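Local coordinates for protein oxidoreductase (Thermotoga maritima, PDB 1ZH8) that probably catalyses NADP-dependent oxidation or reduction of an alcohol or sugar-like substrate, as in the GFO/IDH/MocA family of Rossmann-fold oxidoreductases, at residues 166-171 and 201-206; 220-225 and 231-236; 246-251 and 320-325. All coordinates share one frame; numbering follows the deposited sequence.

The three interactions follow one another along the chain, and all reach the same mixed sheet. Strand 163-171 of interaction 1 neighbours strand 245-251 of interaction 3, which in turn neighbours strand 233-240 of interaction 2. Centres of interactions 1 and 3 lie about 8 Å apart, those of 2 and 3 about 10 Å, and those of 1 and 2 about 14 Å. A hydrogen bond between H203 and Y248 ties interactions 1 and 3 together. The sheet thus links two sites: helix 195-211 packs between it and the NADP pocket in interaction 1, and the hairpin of interaction 2 ends in a sodium-bound turn. Helix 313-329 packs on it in interaction 3. All three meet the second subunit.

Interaction 1. Residues 166-171 and 201-206; sequences MNWQIW and VHHAAA. With NAP (NADP nicotinamide-adenine-dinucleotide phosphate), chain D.
H203 reaches from helix 195-211 toward W168 and I170 of strand 163-171. Its CB comes first, 3.7 Å from W168 CZ3. CG is turned away from the carbonyl carbon, beside the backbone N (chi1 -42°). This carries the imidazole over to I170. Methyl CD1 of I170 sits above the ring centre, 3.6 Å from the centroid and only 7° off the normal, a CH-pi contact. The methyl spans the whole ring, CD2 and NE2 included. ND1 is used elsewhere: it is hydrogen-bonded to Y248 OH, which fixes the rotation of the ring. CE1 lies under the same methyl and also packs on I250. CD2 lies 3.9 Å from W168 CH2. Here the imidazole edge is directed at the indole face, a T-shaped pair with centroids 5.2 Å apart and planes at 70°.

The outer rim of the indole also meets the helix itself. W168 CZ3 is 3.6 Å from H203 O, which lies at the ring edge, and 3.7 Å from A206 CB. The other end of the indole is held by a hydrogen bond from NE1 to E258, and F260 stacks on the ring.

H202, the preceding residue, turns away from the strand. Its CE1 lies 3.5 Å from N7N of the NADP nicotinamide amide, which meets the imidazole edge in plane. E140 holds its ND1. The helix thus links the cofactor pocket to the sheet. Segment 201-206 runs nearly antiparallel to 166-171, while strand 245-251 and helix 313-329 pack against the helix.

Interaction 2. Residues 220-225 and 231-236; sequences VAKDLS and MDFLSS. With NA (sodium ion), chain C.
D223 and D232 turn their carboxylates onto one sodium ion through different first torsions. CG of D223 is anti to the backbone N (chi1 177°), while CG of D232 stands between the backbone N and the carbonyl carbon (chi1 53°). The two carboxylate planes are nearly perpendicular, 89° apart. D223 OD1 binds sodium at 2.4 Å and D232 OD2 at 2.6 Å. The backbone O of S225 is the third ligand, at 2.5 Å; L228 and G230 complete the site with their carbonyl oxygens.

D232 also grips the turn. Its OD1 accepts from L224 N at 2.8 Å, and its OD2 from S225 N at 2.9 Å, both on the syn side but out of the carboxylate plane. OD2 therefore serves the metal and an amide together. L224 CD1 lies against F233 CB at 3.5 Å. Shortening L224 to an alanine removes the CD1 methyl and is likely to leave a gap beside F233 CB.

Behind the site the chain forms an antiparallel hairpin. V220 and S235 are a hydrogen-bonded pair. K222 N donates to F233 O, and K222 O accepts from both D232 N (3.0 Å) and F233 N. D232 and F233 thus face one residue, a classic beta bulge.

The hairpin joins strands 214-222 and 233-240. L196 of helix 195-211 packs on A221 and L234, and strand 245-251 continues the sheet beside strand 233-240.

Interaction 3. Residues 246-251 and 320-325; sequences GNYTIS and LAFIEA
Y248 and I323 are the closest backbone points, yet their CA atoms are 10.6 Å apart, so long side chains must bridge strand 245-251 and helix 313-329. This is helix-on-sheet packing, with the helix against the mixed sheet of the GFO/IDH/MocA-type fold. No hydrogen bond links the two segments. The contact is small, buried and apolar.

Y248 carries the strand's share. Its CG is anti to the backbone N (chi1 161°), which extends the phenol from the strand toward the helix. F322 is extended in the same way from the helix and comes to meet it. The rings meet obliquely, with centroids 6.0 Å apart and planes at 57°.

Other neighbours fill in round the pair. F238 of strand 233-240 meets F322 edge-to-face. L234 of the same strand, I170 of strand 163-171 and M207 of helix 195-211 touch Y248. The tyrosine is thus packed between two neighbouring strands and two helices.

I323 adds a looser touch farther along the ring, with CD1 4.3 Å from Y248 CE2. The nearest approach belongs to the two aromatic rims: Y248 CD2 lies 3.9 Å from F322 CE2, at the edge of the phenyl ring and in its plane.

Interaction 1. Residues 166-171 and 201-206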
loop_
_atom_site.group_PDB
_atom_site.type_symbol
_atom_site.label_atom_id
_atom_site.label_comp_id
_atom_site.label_asym_id
_atom_site.label_seq_id
_atom_site.Cartn_x
_atom_site.Cartn_y
_atom_site.Cartn_z
HETATM N N MSE A 166 -8.056 -1.877 -3.572
HETATM C CA MSE A 166 -7.192 -2.575 -4.512
HETATM C C MSE A 166 -5.718 -2.325 -4.206
HETATM O O MSE A 166 -5.333 -1.227 -3.779
HETATM C CB MSE A 166 -7.513 -2.259 -5.987
HETATM C CG MSE A 166 -7.334 -0.853 -6.384
HETATM SE SE MSE A 166 -6.358 -0.566 -8.118
HETATM C CE MSE A 166 -4.546 -0.892 -7.366
ATOM N N ASN A 167 -4.903 -3.362 -4.410
ATOM C CA ASN A 167 -3.449 -3.252 -4.273
ATOM C C ASN A 167 -2.771 -3.872 -5.479
ATOM O O ASN A 167 -3.088 -4.991 -5.894
ATOM C CB ASN A 167 -2.992 -3.932 -2.974
ATOM C CG ASN A 167 -1.489 -3.823 -2.735
ATOM O OD1 ASN A 167 -0.896 -4.715 -2.154
ATOM N ND2 ASN A 167 -0.873 -2.733 -3.183
ATOM N N TRP A 168 -1.883 -3.103 -6.086
ATOM C CA TRP A 168 -1.076 -3.607 -7.170
ATOM C C TRP A 168 0.371 -3.345 -6.782
ATOM O O TRP A 168 0.783 -2.191 -6.604
ATOM C CB TRP A 168 -1.426 -2.914 -8.480
ATOM C CG TRP A 168 -1.048 -3.652 -9.737
ATOM C CD1 TRP A 168 -0.299 -4.791 -9.831
ATOM C CD2 TRP A 168 -1.357 -3.269 -11.090
ATOM N NE1 TRP A 168 -0.148 -5.157 -11.151
ATOM C CE2 TRP A 168 -0.785 -4.246 -11.945
ATOM C CE3 TRP A 168 -2.063 -2.199 -11.660
ATOM C CZ2 TRP A 168 -0.920 -4.204 -13.336
ATOM C CZ3 TRP A 168 -2.195 -2.150 -13.051
ATOM C CH2 TRP A 168 -1.617 -3.144 -13.875
ATOM N N GLN A 169 1.127 -4.427 -6.620
ATOM C CA GLN A 169 2.548 -4.347 -6.314
ATOM C C GLN A 169 3.309 -4.985 -7.426
ATOM O O GLN A 169 3.093 -6.160 -7.718
ATOM C CB GLN A 169 2.881 -5.126 -5.050
ATOM C CG GLN A 169 2.187 -4.616 -3.868
ATOM C CD GLN A 169 2.835 -5.095 -2.628
ATOM O OE1 GLN A 169 4.060 -5.292 -2.588
ATOM N NE2 GLN A 169 2.027 -5.299 -1.588
ATOM N N ILE A 170 4.234 -4.243 -8.015
ATOM C CA ILE A 170 4.945 -4.712 -9.188
ATOM C C ILE A 170 6.445 -4.638 -8.936
ATOM O O ILE A 170 6.957 -3.602 -8.530
ATOM C CB ILE A 170 4.552 -3.879 -10.426
ATOM C CG1 ILE A 170 3.030 -3.894 -10.599
ATOM C CG2 ILE A 170 5.294 -4.363 -11.696
ATOM C CD1 ILE A 170 2.535 -2.865 -11.551
ATOM N N TRP A 171 7.151 -5.734 -9.179
ATOM C CA TRP A 171 8.590 -5.725 -8.984
ATOM C C TRP A 171 9.278 -6.172 -10.258
ATOM O O TRP A 171 9.434 -7.357 -10.489
ATOM C CB TRP A 171 8.973 -6.615 -7.806
ATOM C CG TRP A 171 8.332 -6.221 -6.502
ATOM C CD1 TRP A 171 7.121 -6.646 -6.006
ATOM C CD2 TRP A 171 8.878 -5.342 -5.513
ATOM N NE1 TRP A 171 6.885 -6.077 -4.778
ATOM C CE2 TRP A 171 7.947 -5.273 -4.454
ATOM C CE3 TRP A 171 10.064 -4.604 -5.423
ATOM C CZ2 TRP A 171 8.169 -4.494 -3.319
ATOM C CZ3 TRP A 171 10.285 -3.827 -4.295
ATOM C CH2 TRP A 171 9.341 -3.777 -3.258
ATOM N N VAL A 201 2.053 4.772 -16.995
ATOM C CA VAL A 201 0.842 4.992 -17.788
ATOM C C VAL A 201 0.050 3.673 -18.061
ATOM O O VAL A 201 -1.171 3.651 -17.973
ATOM C CB VAL A 201 1.096 5.874 -19.042
ATOM C CG1 VAL A 201 1.565 7.258 -18.596
ATOM C CG2 VAL A 201 2.118 5.233 -20.008
ATOM N N HIS A 202 0.750 2.569 -18.319
ATOM C CA HIS A 202 0.086 1.256 -18.438
ATOM C C HIS A 202 -0.751 0.916 -17.211
ATOM O O HIS A 202 -1.940 0.573 -17.321
ATOM C CB HIS A 202 1.107 0.131 -18.627
ATOM C CG HIS A 202 1.833 0.200 -19.922
ATOM N ND1 HIS A 202 1.184 0.196 -21.139
ATOM C CD2 HIS A 202 3.155 0.273 -20.197
ATOM C CE1 HIS A 202 2.078 0.264 -22.110
ATOM N NE2 HIS A 202 3.282 0.313 -21.565
ATOM N N HIS A 203 -0.125 1.012 -16.043
ATOM C CA HIS A 203 -0.807 0.696 -14.802
ATOM C C HIS A 203 -2.001 1.638 -14.509
ATOM O O HIS A 203 -3.071 1.177 -14.087
ATOM C CB HIS A 203 0.216 0.611 -13.668
ATOM C CG HIS A 203 1.481 -0.108 -14.063
ATOM N ND1 HIS A 203 2.740 0.373 -13.765
ATOM C CD2 HIS A 203 1.678 -1.233 -14.797
ATOM C CE1 HIS A 203 3.655 -0.439 -14.270
ATOM N NE2 HIS A 203 3.038 -1.424 -14.898
ATOM N N ALA A 204 -1.855 2.936 -14.772
ATOM C CA ALA A 204 -2.974 3.857 -14.586
ATOM C C ALA A 204 -4.103 3.501 -15.551
ATOM O O ALA A 204 -5.299 3.529 -15.187
ATOM C CB ALA A 204 -2.518 5.307 -14.800
ATOM N N ALA A 205 -3.727 3.145 -16.783
ATOM C CA ALA A 205 -4.723 2.774 -17.765
ATOM C C ALA A 205 -5.578 1.622 -17.213
ATOM O O ALA A 205 -6.822 1.703 -17.186
ATOM C CB ALA A 205 -4.070 2.417 -19.085
ATOM N N ALA A 206 -4.903 0.599 -16.693
ATOM C CA ALA A 206 -5.602 -0.577 -16.174
ATOM C C ALA A 206 -6.484 -0.256 -14.976
ATOM O O ALA A 206 -7.640 -0.671 -14.923
ATOM C CB ALA A 206 -4.628 -1.697 -15.852
HETATM P PA NAP D . 13.944 2.849 -28.976
HETATM O O1A NAP D . 14.414 1.454 -29.183
HETATM O O2A NAP D . 15.015 3.777 -28.577
HETATM O O5B NAP D . 13.170 3.317 -30.300
HETATM C C5B NAP D . 13.174 4.672 -30.685
HETATM C C4B NAP D . 13.445 4.732 -32.176
HETATM O O4B NAP D . 13.238 6.052 -32.661
HETATM C C3B NAP D . 14.889 4.373 -32.508
HETATM O O3B NAP D . 14.826 3.684 -33.722
HETATM C C2B NAP D . 15.506 5.749 -32.692
HETATM O O2B NAP D . 16.749 5.975 -33.348
HETATM C C1B NAP D . 14.375 6.448 -33.413
HETATM N N9A NAP D . 14.549 7.898 -33.385
HETATM C C8A NAP D . 15.134 8.665 -32.403
HETATM N N7A NAP D . 15.064 9.960 -32.784
HETATM C C5A NAP D . 14.449 10.020 -33.995
HETATM C C6A NAP D . 14.121 11.068 -34.845
HETATM N N6A NAP D . 14.433 12.314 -34.532
HETATM N N1A NAP D . 13.467 10.819 -36.023
HETATM C C2A NAP D . 13.156 9.526 -36.368
HETATM N N3A NAP D . 13.485 8.484 -35.540
HETATM C C4A NAP D . 14.117 8.729 -34.375
HETATM O O3 NAP D . 12.834 2.852 -27.827
HETATM P PN NAP D . 11.492 1.968 -27.864
HETATM O O1N NAP D . 11.198 1.341 -29.192
HETATM O O2N NAP D . 11.630 1.206 -26.630
HETATM O O5D NAP D . 10.311 3.035 -27.615
HETATM C C5D NAP D . 9.743 3.846 -28.629
HETATM C C4D NAP D . 8.317 4.214 -28.224
HETATM O O4D NAP D . 7.583 3.017 -27.998
HETATM C C3D NAP D . 8.300 4.995 -26.906
HETATM O O3D NAP D . 7.356 6.038 -26.955
HETATM C C2D NAP D . 7.880 3.989 -25.863
HETATM O O2D NAP D . 7.173 4.578 -24.790
HETATM C C1D NAP D . 7.031 3.032 -26.686
HETATM N N1N NAP D . 7.024 1.698 -26.090
HETATM C C2N NAP D . 5.821 1.160 -25.735
HETATM C C3N NAP D . 5.752 -0.108 -25.150
HETATM C C7N NAP D . 4.420 -0.794 -24.964
HETATM O O7N NAP D . 4.445 -2.054 -24.337
HETATM N N7N NAP D . 3.270 -0.233 -25.385
HETATM C C4N NAP D . 6.936 -0.828 -24.938
HETATM C C5N NAP D . 8.166 -0.275 -25.319
HETATM C C6N NAP D . 8.198 0.998 -25.897
HETATM P P2B NAP D . 17.640 5.073 -34.341
HETATM O O1X NAP D . 17.182 5.212 -35.777
HETATM O O2X NAP D . 17.569 3.610 -33.965
HETATM O O3X NAP D . 19.042 5.618 -34.171
#

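Interaction 2. Residues 220-225 and 231-236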
loop_
_atom_site.group_PDB
_atom_site.type_symbol
_atom_site.label_atom_id
_atom_site.label_comp_id
_atom_site.label_asym_id
_atom_site.label_seq_id
_atom_site.Cartn_x
_atom_site.Cartn_y
_atom_site.Cartn_z
ATOM N N VAL A 220 5.094 8.529 -2.668
ATOM C CA VAL A 220 6.515 8.807 -2.472
ATOM C C VAL A 220 7.341 8.104 -3.570
ATOM O O VAL A 220 7.240 6.891 -3.757
ATOM C CB VAL A 220 6.962 8.455 -1.019
ATOM C CG1 VAL A 220 6.575 7.047 -0.678
ATOM C CG2 VAL A 220 8.453 8.644 -0.823
ATOM N N ALA A 221 8.118 8.892 -4.311
ATOM C CA ALA A 221 8.925 8.413 -5.433
ATOM C C ALA A 221 10.401 8.507 -5.098
ATOM O O ALA A 221 10.853 9.531 -4.587
ATOM C CB ALA A 221 8.635 9.221 -6.648
ATOM N N LYS A 222 11.147 7.436 -5.360
ATOM C CA LYS A 222 12.592 7.405 -5.094
ATOM C C LYS A 222 13.427 6.955 -6.305
ATOM O O LYS A 222 12.925 6.289 -7.213
ATOM C CB LYS A 222 12.901 6.529 -3.888
ATOM C CG LYS A 222 12.241 6.993 -2.639
ATOM C CD LYS A 222 13.020 6.569 -1.404
ATOM C CE LYS A 222 12.353 7.133 -0.159
ATOM N NZ LYS A 222 13.186 6.960 1.045
ATOM N N ASP A 223 14.700 7.349 -6.315
ATOM C CA ASP A 223 15.641 6.956 -7.346
ATOM C C ASP A 223 16.632 5.986 -6.713
ATOM O O ASP A 223 17.574 6.419 -6.075
ATOM C CB ASP A 223 16.346 8.206 -7.872
ATOM C CG ASP A 223 17.426 7.901 -8.919
ATOM O OD1 ASP A 223 17.839 6.733 -9.085
ATOM O OD2 ASP A 223 17.869 8.841 -9.599
ATOM N N LEU A 224 16.420 4.679 -6.891
ATOM C CA LEU A 224 17.166 3.646 -6.139
ATOM C C LEU A 224 18.264 2.931 -6.939
ATOM O O LEU A 224 19.155 2.298 -6.369
ATOM C CB LEU A 224 16.203 2.583 -5.601
ATOM C CG LEU A 224 15.083 2.939 -4.627
ATOM C CD1 LEU A 224 14.200 1.721 -4.499
ATOM C CD2 LEU A 224 15.669 3.371 -3.263
ATOM N N SER A 225 18.164 2.992 -8.260
ATOM C CA SER A 225 19.160 2.388 -9.125
ATOM C C SER A 225 19.877 3.440 -9.974
ATOM O O SER A 225 19.222 4.212 -10.669
ATOM C CB SER A 225 18.520 1.340 -10.039
ATOM O OG SER A 225 19.502 0.813 -10.919
HETATM N N MSE A 231 13.714 8.509 -11.662
HETATM C CA MSE A 231 13.138 7.762 -10.532
HETATM C C MSE A 231 12.742 6.354 -11.000
HETATM O O MSE A 231 12.542 6.120 -12.197
HETATM C CB MSE A 231 11.954 8.513 -9.902
HETATM C CG MSE A 231 12.262 9.937 -9.401
HETATM SE SE MSE A 231 12.913 10.119 -7.542
HETATM C CE MSE A 231 13.089 12.081 -7.467
ATOM N N ASP A 232 12.669 5.411 -10.067
ATOM C CA ASP A 232 12.445 4.013 -10.416
ATOM C C ASP A 232 11.674 3.251 -9.341
ATOM O O ASP A 232 11.420 2.064 -9.483
ATOM C CB ASP A 232 13.789 3.339 -10.723
ATOM C CG ASP A 232 14.810 3.529 -9.613
ATOM O OD1 ASP A 232 14.485 3.283 -8.436
ATOM O OD2 ASP A 232 15.956 3.907 -9.912
ATOM N N PHE A 233 11.315 3.949 -8.272
ATOM C CA PHE A 233 10.496 3.385 -7.220
ATOM C C PHE A 233 9.350 4.327 -6.885
ATOM O O PHE A 233 9.526 5.534 -6.813
ATOM C CB PHE A 233 11.329 3.081 -5.979
ATOM C CG PHE A 233 10.514 2.568 -4.822
ATOM C CD1 PHE A 233 9.930 3.452 -3.913
ATOM C CD2 PHE A 233 10.308 1.215 -4.652
ATOM C CE1 PHE A 233 9.173 2.994 -2.859
ATOM C CE2 PHE A 233 9.541 0.744 -3.589
ATOM C CZ PHE A 233 8.973 1.637 -2.693
ATOM N N LEU A 234 8.163 3.776 -6.689
ATOM C CA LEU A 234 7.013 4.601 -6.360
ATOM C C LEU A 234 6.097 3.816 -5.428
ATOM O O LEU A 234 5.834 2.642 -5.674
ATOM C CB LEU A 234 6.284 4.999 -7.634
ATOM C CG LEU A 234 4.978 5.760 -7.425
ATOM C CD1 LEU A 234 5.346 7.102 -6.806
ATOM C CD2 LEU A 234 4.219 5.963 -8.714
ATOM N N SER A 235 5.651 4.440 -4.339
ATOM C CA SER A 235 4.570 3.880 -3.514
ATOM C C SER A 235 3.490 4.936 -3.294
ATOM O O SER A 235 3.794 6.099 -2.967
ATOM C CB SER A 235 5.099 3.372 -2.182
ATOM O OG SER A 235 4.165 2.501 -1.575
ATOM N N SER A 236 2.234 4.534 -3.452
ATOM C CA SER A 236 1.124 5.483 -3.463
ATOM C C SER A 236 -0.151 4.953 -2.828
ATOM O O SER A 236 -0.429 3.758 -2.878
ATOM C CB SER A 236 0.808 5.878 -4.902
ATOM O OG SER A 236 0.313 4.767 -5.605
HETATM NA NA NA C . 17.299 5.685 -11.192
#

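Interaction 3. Residues 246-251 and 320-325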
loop_
_atom_site.group_PDB
_atom_site.type_symbol
_atom_site.label_atom_id
_atom_site.label_comp_id
_atom_site.label_asym_id
_atom_site.label_seq_id
_atom_site.Cartn_x
_atom_site.Cartn_y
_atom_site.Cartn_z
ATOM N N GLY A 246 -7.050 2.718 -3.235
ATOM C CA GLY A 246 -6.016 2.020 -3.972
ATOM C C GLY A 246 -4.652 2.149 -3.336
ATOM O O GLY A 246 -4.347 3.166 -2.701
ATOM N N ASN A 247 -3.839 1.104 -3.493
ATOM C CA ASN A 247 -2.395 1.148 -3.230
ATOM C C ASN A 247 -1.674 0.690 -4.483
ATOM O O ASN A 247 -1.943 -0.383 -5.014
ATOM C CB ASN A 247 -1.974 0.214 -2.080
ATOM C CG ASN A 247 -2.384 0.718 -0.700
ATOM O OD1 ASN A 247 -3.146 1.687 -0.560
ATOM N ND2 ASN A 247 -1.874 0.051 0.340
ATOM N N TYR A 248 -0.733 1.476 -4.952
ATOM C CA TYR A 248 0.022 1.081 -6.119
ATOM C C TYR A 248 1.474 1.332 -5.775
ATOM O O TYR A 248 1.839 2.487 -5.481
ATOM C CB TYR A 248 -0.425 1.893 -7.341
ATOM C CG TYR A 248 0.548 1.917 -8.508
ATOM C CD1 TYR A 248 0.810 0.769 -9.261
ATOM C CD2 TYR A 248 1.172 3.106 -8.883
ATOM C CE1 TYR A 248 1.685 0.807 -10.322
ATOM C CE2 TYR A 248 2.044 3.161 -9.970
ATOM C CZ TYR A 248 2.301 2.008 -10.680
ATOM O OH TYR A 248 3.160 2.060 -11.756
ATOM N N THR A 249 2.268 0.249 -5.769
ATOM C CA THR A 249 3.706 0.290 -5.449
ATOM C C THR A 249 4.498 -0.436 -6.542
ATOM O O THR A 249 4.129 -1.541 -6.958
ATOM C CB THR A 249 4.000 -0.385 -4.101
ATOM O OG1 THR A 249 3.364 0.348 -3.066
ATOM C CG2 THR A 249 5.464 -0.425 -3.807
ATOM N N ILE A 250 5.576 0.179 -7.020
ATOM C CA ILE A 250 6.397 -0.456 -8.040
ATOM C C ILE A 250 7.858 -0.106 -7.872
ATOM O O ILE A 250 8.196 1.026 -7.523
ATOM C CB ILE A 250 5.920 -0.108 -9.463
ATOM C CG1 ILE A 250 6.726 -0.872 -10.539
ATOM C CG2 ILE A 250 5.973 1.403 -9.697
ATOM C CD1 ILE A 250 6.055 -0.858 -11.927
ATOM N N SER A 251 8.717 -1.094 -8.110
ATOM C CA SER A 251 10.155 -0.885 -8.231
ATOM C C SER A 251 10.558 -1.403 -9.582
ATOM O O SER A 251 10.310 -2.547 -9.906
ATOM C CB SER A 251 10.915 -1.660 -7.171
ATOM O OG SER A 251 12.313 -1.518 -7.372
ATOM N N LEU A 320 -1.311 9.802 -17.714
ATOM C CA LEU A 320 -0.077 10.480 -17.424
ATOM C C LEU A 320 -0.261 11.327 -16.161
ATOM O O LEU A 320 0.569 11.271 -15.272
ATOM C CB LEU A 320 0.381 11.300 -18.634
ATOM C CG LEU A 320 1.717 12.030 -18.525
ATOM C CD1 LEU A 320 2.827 11.094 -18.090
ATOM C CD2 LEU A 320 2.068 12.621 -19.866
ATOM N N ALA A 321 -1.379 12.047 -16.072
ATOM C CA ALA A 321 -1.734 12.853 -14.891
ATOM C C ALA A 321 -1.653 12.098 -13.548
ATOM O O ALA A 321 -1.148 12.642 -12.559
ATOM C CB ALA A 321 -3.122 13.472 -15.067
ATOM N N PHE A 322 -2.149 10.861 -13.516
ATOM C CA PHE A 322 -2.011 10.023 -12.333
ATOM C C PHE A 322 -0.536 9.897 -11.925
ATOM O O PHE A 322 -0.182 10.154 -10.771
ATOM C CB PHE A 322 -2.637 8.627 -12.549
ATOM C CG PHE A 322 -2.343 7.652 -11.431
ATOM C CD1 PHE A 322 -3.175 7.578 -10.316
ATOM C CD2 PHE A 322 -1.227 6.826 -11.485
ATOM C CE1 PHE A 322 -2.917 6.688 -9.274
ATOM C CE2 PHE A 322 -0.944 5.932 -10.442
ATOM C CZ PHE A 322 -1.797 5.865 -9.336
ATOM N N ILE A 323 0.324 9.522 -12.873
ATOM C CA ILE A 323 1.748 9.365 -12.580
ATOM C C ILE A 323 2.396 10.700 -12.242
ATOM O O ILE A 323 3.103 10.811 -11.233
ATOM C CB ILE A 323 2.507 8.671 -13.729
ATOM C CG1 ILE A 323 1.941 7.258 -13.961
ATOM C CG2 ILE A 323 3.997 8.596 -13.426
ATOM C CD1 ILE A 323 2.090 6.364 -12.784
ATOM N N GLU A 324 2.142 11.728 -13.044
ATOM C CA GLU A 324 2.727 13.033 -12.737
ATOM C C GLU A 324 2.343 13.519 -11.316
ATOM O O GLU A 324 3.172 14.070 -10.606
ATOM C CB GLU A 324 2.385 14.065 -13.803
ATOM C CG GLU A 324 3.081 15.414 -13.587
ATOM C CD GLU A 324 3.065 16.318 -14.810
ATOM O OE1 GLU A 324 2.965 15.819 -15.962
ATOM O OE2 GLU A 324 3.169 17.540 -14.612
ATOM N N ALA A 325 1.105 13.274 -10.900
ATOM C CA ALA A 325 0.681 13.593 -9.531
ATOM C C ALA A 325 1.505 12.861 -8.466
ATOM O O ALA A 325 1.975 13.491 -7.523
ATOM C CB ALA A 325 -0.799 13.310 -9.344
#